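Local structure of uncharacterized protein (6I86) at residues L53-R65 and W123-A137. The protein is of unknown function but is encoded in the crocagin gene cluster and probably takes part in making this ribosomally synthesised, post-translationally modified peptide. Numbering follows the deposited sequence.
Sequences LLQVVLEGYFKVR and WSVHEESKHYDVESA
Glu128, on the short helix 125-128, meets Val57 in the loop that joins strands 51-55 and 60-69, and its carboxylate ties the two segments together. The strands belong to different beta-sheets, so the helix and the loop after it close over the link between the sheets. Ser124 is the N-cap of this helix.

The carboxylate is densely bonded. OE2 of Glu128 accepts from Val57 N at 2.7 Å on its syn side. Tyr132 OH donates to the same OE2 at 2.6 Å, from the opposite face of the carboxylate plane. OE1 accepts from Trp123 NE1 through its anti lone pair. A water donates to both OE1 and Gln55 O. The Glu128 chain gets there with CG anti to the backbone N (chi1 168°) and runs extended past Phe62, whose CE1 lies 3.4 Å from Glu128 CG. With an alanine at this position, Val57 N, Trp123 NE1 and Tyr132 OH would probably lose the carboxylate they share, and a gap would be likely to open beside Phe62.

Trp123 packs inward, its CE3 3.6 Å from Leu54 CD2, with Val56 CG1 and Val64 CG2 also against the indole. Gly60 passes close to the His131 backbone, where a CB would clash with His131 O. Tyr61 N donates a hydrogen bond to His131 O.

The solvent side is looser. Val57 and Leu58 are exposed there, and Leu58 lays CB over one Tyr132 face. Glu135 is exposed at the far end. Tyr61, by contrast, packs closely on the backbone from Val134 to Ala137, with Ser136 CA over one ring face, 3.6 Å from Tyr61 CZ.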
loop_
_atom_site.group_PDB
_atom_site.type_symbol
_atom_site.label_atom_id
_atom_site.label_comp_id
_atom_site.label_asym_id
_atom_site.label_seq_id
_atom_site.Cartn_x
_atom_site.Cartn_y
_atom_site.Cartn_z
ATOM N N LEU A 53 1.474 5.850 2.155
ATOM C CA LEU A 53 0.351 5.849 3.087
ATOM C C LEU A 53 -0.955 5.748 2.307
ATOM O O LEU A 53 -1.224 6.574 1.428
ATOM C CB LEU A 53 0.379 7.109 3.961
ATOM C CG LEU A 53 -0.541 7.230 5.179
ATOM C CD1 LEU A 53 0.107 8.123 6.230
ATOM C CD2 LEU A 53 -1.907 7.782 4.795
ATOM N N LEU A 54 -1.762 4.738 2.637
ATOM C CA LEU A 54 -3.077 4.524 2.038
ATOM C C LEU A 54 -4.143 4.799 3.093
ATOM O O LEU A 54 -4.360 3.978 3.992
ATOM C CB LEU A 54 -3.206 3.102 1.498
ATOM C CG LEU A 54 -2.528 2.778 0.169
ATOM C CD1 LEU A 54 -2.292 1.285 0.052
ATOM C CD2 LEU A 54 -3.401 3.261 -0.969
ATOM N N GLN A 55 -4.813 5.942 2.975
ATOM C CA GLN A 55 -5.855 6.325 3.916
ATOM C C GLN A 55 -7.200 5.755 3.487
ATOM O O GLN A 55 -7.538 5.745 2.299
ATOM C CB GLN A 55 -5.948 7.849 4.032
ATOM C CG GLN A 55 -7.090 8.343 4.910
ATOM C CD GLN A 55 -6.766 9.644 5.618
ATOM O OE1 GLN A 55 -5.657 9.835 6.115
ATOM N NE2 GLN A 55 -7.740 10.547 5.672
ATOM N N VAL A 56 -7.962 5.266 4.463
ATOM C CA VAL A 56 -9.342 4.861 4.249
ATOM C C VAL A 56 -10.228 5.758 5.102
ATOM O O VAL A 56 -9.794 6.340 6.100
ATOM C CB VAL A 56 -9.592 3.377 4.580
ATOM C CG1 VAL A 56 -8.705 2.489 3.723
ATOM C CG2 VAL A 56 -9.363 3.111 6.061
ATOM N N VAL A 57 -11.488 5.868 4.687
ATOM C CA VAL A 57 -12.417 6.774 5.350
ATOM C C VAL A 57 -12.983 6.142 6.615
ATOM O O VAL A 57 -13.141 6.812 7.642
ATOM C CB VAL A 57 -13.528 7.180 4.368
ATOM C CG1 VAL A 57 -14.358 8.305 4.937
ATOM C CG2 VAL A 57 -12.927 7.582 3.031
ATOM N N LEU A 58 -13.303 4.850 6.561
ATOM C CA LEU A 58 -13.880 4.151 7.699
ATOM C C LEU A 58 -13.337 2.731 7.725
ATOM O O LEU A 58 -12.741 2.257 6.755
ATOM C CB LEU A 58 -15.416 4.138 7.634
ATOM C CG LEU A 58 -16.144 5.472 7.431
ATOM C CD1 LEU A 58 -17.522 5.231 6.843
ATOM C CD2 LEU A 58 -16.245 6.264 8.730
ATOM N N GLU A 59 -13.560 2.053 8.849
ATOM C CA GLU A 59 -13.044 0.700 9.023
ATOM C C GLU A 59 -13.704 -0.272 8.050
ATOM O O GLU A 59 -14.919 -0.230 7.833
ATOM C CB GLU A 59 -13.260 0.231 10.464
ATOM C CG GLU A 59 -13.376 -1.285 10.628
ATOM C CD GLU A 59 -12.030 -1.988 10.639
ATOM O OE1 GLU A 59 -11.966 -3.167 10.229
ATOM O OE2 GLU A 59 -11.036 -1.367 11.064
ATOM N N GLY A 60 -12.893 -1.143 7.464
ATOM C CA GLY A 60 -13.412 -2.181 6.600
ATOM C C GLY A 60 -12.316 -3.152 6.224
ATOM O O GLY A 60 -11.227 -3.143 6.800
ATOM N N TYR A 61 -12.627 -4.006 5.254
ATOM C CA TYR A 61 -11.655 -4.901 4.643
ATOM C C TYR A 61 -11.461 -4.471 3.199
ATOM O O TYR A 61 -12.439 -4.259 2.477
ATOM C CB TYR A 61 -12.121 -6.357 4.694
ATOM C CG TYR A 61 -11.821 -7.072 5.990
ATOM C CD1 TYR A 61 -12.683 -6.979 7.072
ATOM C CD2 TYR A 61 -10.681 -7.851 6.125
ATOM C CE1 TYR A 61 -12.418 -7.639 8.257
ATOM C CE2 TYR A 61 -10.405 -8.516 7.307
ATOM C CZ TYR A 61 -11.276 -8.405 8.370
ATOM O OH TYR A 61 -11.007 -9.065 9.549
ATOM N N PHE A 62 -10.207 -4.348 2.777
ATOM C CA PHE A 62 -9.902 -3.726 1.499
ATOM C C PHE A 62 -8.912 -4.565 0.709
ATOM O O PHE A 62 -7.950 -5.104 1.263
ATOM C CB PHE A 62 -9.360 -2.312 1.712
ATOM C CG PHE A 62 -10.214 -1.485 2.626
ATOM C CD1 PHE A 62 -11.449 -1.014 2.202
ATOM C CD2 PHE A 62 -9.806 -1.210 3.922
ATOM C CE1 PHE A 62 -12.255 -0.264 3.046
ATOM C CE2 PHE A 62 -10.607 -0.456 4.774
ATOM C CZ PHE A 62 -11.831 0.017 4.334
ATOM N N LYS A 63 -9.162 -4.659 -0.592
ATOM C CA LYS A 63 -8.311 -5.393 -1.517
ATOM C C LYS A 63 -7.420 -4.394 -2.244
ATOM O O LYS A 63 -7.920 -3.485 -2.917
ATOM C CB LYS A 63 -9.157 -6.194 -2.507
ATOM C CG LYS A 63 -8.364 -6.888 -3.604
ATOM C CD LYS A 63 -9.285 -7.639 -4.563
ATOM C CE LYS A 63 -9.969 -8.815 -3.882
ATOM N NZ LYS A 63 -10.906 -9.525 -4.800
ATOM N N VAL A 64 -6.108 -4.556 -2.103
ATOM C CA VAL A 64 -5.132 -3.658 -2.706
ATOM C C VAL A 64 -4.271 -4.470 -3.659
ATOM O O VAL A 64 -3.603 -5.424 -3.244
ATOM C CB VAL A 64 -4.264 -2.957 -1.649
ATOM C CG1 VAL A 64 -3.316 -1.963 -2.312
ATOM C CG2 VAL A 64 -5.139 -2.262 -0.619
ATOM N N ARG A 65 -4.293 -4.097 -4.935
ATOM C CA ARG A 65 -3.425 -4.702 -5.933
ATOM C C ARG A 65 -2.161 -3.866 -6.067
ATOM O O ARG A 65 -2.231 -2.640 -6.192
ATOM C CB ARG A 65 -4.137 -4.803 -7.282
ATOM C CG ARG A 65 -3.267 -5.361 -8.396
ATOM C CD ARG A 65 -4.052 -5.492 -9.692
ATOM N NE ARG A 65 -5.235 -6.334 -9.531
ATOM C CZ ARG A 65 -6.327 -6.234 -10.281
ATOM N NH1 ARG A 65 -6.387 -5.329 -11.247
ATOM N NH2 ARG A 65 -7.358 -7.039 -10.067
ATOM N N TRP A 123 -6.984 5.112 -6.032
ATOM C CA TRP A 123 -7.949 4.638 -5.054
ATOM C C TRP A 123 -9.357 4.994 -5.501
ATOM O O TRP A 123 -9.594 6.074 -6.051
ATOM C CB TRP A 123 -7.673 5.234 -3.668
ATOM C CG TRP A 123 -8.368 4.509 -2.571
ATOM C CD1 TRP A 123 -9.581 4.811 -2.027
ATOM C CD2 TRP A 123 -7.897 3.347 -1.886
ATOM N NE1 TRP A 123 -9.892 3.911 -1.037
ATOM C CE2 TRP A 123 -8.873 3.000 -0.932
ATOM C CE3 TRP A 123 -6.742 2.566 -1.983
ATOM C CZ2 TRP A 123 -8.730 1.906 -0.083
ATOM C CZ3 TRP A 123 -6.602 1.483 -1.142
ATOM C CH2 TRP A 123 -7.589 1.161 -0.203
ATOM N N SER A 124 -10.284 4.074 -5.263
ATOM C CA SER A 124 -11.701 4.270 -5.549
ATOM C C SER A 124 -12.433 4.368 -4.215
ATOM O O SER A 124 -12.622 3.361 -3.527
ATOM C CB SER A 124 -12.251 3.130 -6.399
ATOM O OG SER A 124 -13.647 3.272 -6.590
ATOM N N VAL A 125 -12.831 5.586 -3.844
ATOM C CA VAL A 125 -13.661 5.760 -2.655
ATOM C C VAL A 125 -15.009 5.078 -2.849
ATOM O O VAL A 125 -15.594 4.550 -1.893
ATOM C CB VAL A 125 -13.820 7.261 -2.338
ATOM C CG1 VAL A 125 -14.691 7.459 -1.110
ATOM C CG2 VAL A 125 -12.460 7.908 -2.136
ATOM N N HIS A 126 -15.516 5.063 -4.084
ATOM C CA HIS A 126 -16.771 4.375 -4.369
ATOM C C HIS A 126 -16.655 2.882 -4.085
ATOM O O HIS A 126 -17.548 2.282 -3.475
ATOM C CB HIS A 126 -17.177 4.619 -5.821
ATOM C CG HIS A 126 -18.596 4.246 -6.122
ATOM N ND1 HIS A 126 -18.931 3.250 -7.014
ATOM C CD2 HIS A 126 -19.766 4.736 -5.648
ATOM C CE1 HIS A 126 -20.247 3.142 -7.077
ATOM N NE2 HIS A 126 -20.777 4.034 -6.258
ATOM N N GLU A 127 -15.556 2.264 -4.520
ATOM C CA GLU A 127 -15.362 0.842 -4.258
ATOM C C GLU A 127 -15.070 0.590 -2.785
ATOM O O GLU A 127 -15.564 -0.387 -2.208
ATOM C CB GLU A 127 -14.232 0.297 -5.131
ATOM C CG GLU A 127 -14.089 -1.220 -5.100
ATOM C CD GLU A 127 -15.218 -1.932 -5.821
ATOM O OE1 GLU A 127 -15.942 -1.277 -6.600
ATOM O OE2 GLU A 127 -15.378 -3.155 -5.618
ATOM N N GLU A 128 -14.263 1.458 -2.164
ATOM C CA GLU A 128 -13.969 1.327 -0.738
ATOM C C GLU A 128 -15.245 1.300 0.091
ATOM O O GLU A 128 -15.395 0.466 0.992
ATOM C CB GLU A 128 -13.070 2.477 -0.280
ATOM C CG GLU A 128 -12.944 2.580 1.234
ATOM C CD GLU A 128 -12.381 3.907 1.699
ATOM O OE1 GLU A 128 -11.535 4.486 0.982
ATOM O OE2 GLU A 128 -12.779 4.367 2.788
ATOM N N SER A 129 -16.185 2.196 -0.211
ATOM C CA SER A 129 -17.424 2.305 0.549
ATOM C C SER A 129 -18.346 1.104 0.377
ATOM O O SER A 129 -19.385 1.051 1.045
ATOM C CB SER A 129 -18.163 3.587 0.159
ATOM O OG SER A 129 -18.536 3.567 -1.207
ATOM N N LYS A 130 -18.012 0.149 -0.493
ATOM C CA LYS A 130 -18.770 -1.092 -0.573
ATOM C C LYS A 130 -18.359 -2.108 0.481
ATOM O O LYS A 130 -19.044 -3.124 0.636
ATOM C CB LYS A 130 -18.604 -1.747 -1.948
ATOM C CG LYS A 130 -19.139 -0.964 -3.129
ATOM C CD LYS A 130 -18.813 -1.700 -4.424
ATOM C CE LYS A 130 -19.165 -0.873 -5.649
ATOM N NZ LYS A 130 -18.713 -1.543 -6.900
ATOM N N HIS A 131 -17.265 -1.863 1.204
ATOM C CA HIS A 131 -16.581 -2.916 1.945
ATOM C C HIS A 131 -16.364 -2.561 3.410
ATOM O O HIS A 131 -15.474 -3.124 4.057
ATOM C CB HIS A 131 -15.254 -3.236 1.259
ATOM C CG HIS A 131 -15.409 -3.619 -0.180
ATOM N ND1 HIS A 131 -14.728 -2.989 -1.199
ATOM C CD2 HIS A 131 -16.186 -4.559 -0.771
ATOM C CE1 HIS A 131 -15.075 -3.529 -2.355
ATOM N NE2 HIS A 131 -15.956 -4.485 -2.122
ATOM N N TYR A 132 -17.164 -1.641 3.952
ATOM C CA TYR A 132 -17.088 -1.335 5.375
ATOM C C TYR A 132 -17.698 -2.435 6.233
ATOM O O TYR A 132 -17.344 -2.551 7.411
ATOM C CB TYR A 132 -17.786 -0.005 5.666
ATOM C CG TYR A 132 -17.148 1.186 4.988
ATOM C CD1 TYR A 132 -15.769 1.283 4.868
ATOM C CD2 TYR A 132 -17.924 2.212 4.467
ATOM C CE1 TYR A 132 -15.179 2.372 4.250
ATOM C CE2 TYR A 132 -17.345 3.303 3.848
ATOM C CZ TYR A 132 -15.972 3.378 3.741
ATOM O OH TYR A 132 -15.388 4.462 3.123
ATOM N N ASP A 133 -18.597 -3.243 5.673
ATOM C CA ASP A 133 -19.296 -4.283 6.417
ATOM C C ASP A 133 -18.734 -5.676 6.164
ATOM O O ASP A 133 -19.327 -6.660 6.617
ATOM C CB ASP A 133 -20.789 -4.261 6.082
ATOM C CG ASP A 133 -21.478 -3.001 6.569
ATOM O OD1 ASP A 133 -20.993 -2.398 7.548
ATOM O OD2 ASP A 133 -22.510 -2.618 5.977
ATOM N N VAL A 134 -17.613 -5.786 5.448
ATOM C CA VAL A 134 -16.998 -7.090 5.238
ATOM C C VAL A 134 -16.493 -7.623 6.570
ATOM O O VAL A 134 -15.775 -6.932 7.304
ATOM C CB VAL A 134 -15.873 -6.990 4.196
ATOM C CG1 VAL A 134 -15.219 -8.340 3.993
ATOM C CG2 VAL A 134 -16.424 -6.472 2.879
ATOM N N GLU A 135 -16.876 -8.859 6.893
ATOM C CA GLU A 135 -16.562 -9.421 8.204
ATOM C C GLU A 135 -15.142 -9.964 8.280
ATOM O O GLU A 135 -14.531 -9.939 9.354
ATOM C CB GLU A 135 -17.550 -10.535 8.549
ATOM C CG GLU A 135 -18.992 -10.081 8.684
ATOM C CD GLU A 135 -19.970 -11.236 8.598
ATOM O OE1 GLU A 135 -21.133 -11.007 8.205
ATOM O OE2 GLU A 135 -19.572 -12.374 8.922
ATOM N N SER A 136 -14.611 -10.461 7.168
ATOM C CA SER A 136 -13.305 -11.102 7.169
ATOM C C SER A 136 -12.742 -11.050 5.758
ATOM O O SER A 136 -13.467 -10.801 4.791
ATOM C CB SER A 136 -13.398 -12.549 7.670
ATOM O OG SER A 136 -14.071 -13.377 6.736
ATOM N N ALA A 137 -11.431 -11.281 5.652
ATOM C CA ALA A 137 -10.792 -11.310 4.340
ATOM C C ALA A 137 -11.409 -12.384 3.458
ATOM O O ALA A 137 -11.531 -12.212 2.238
ATOM C CB ALA A 137 -9.291 -11.550 4.493
HETATM O O HOH W 1 -9.790 6.543 1.139
#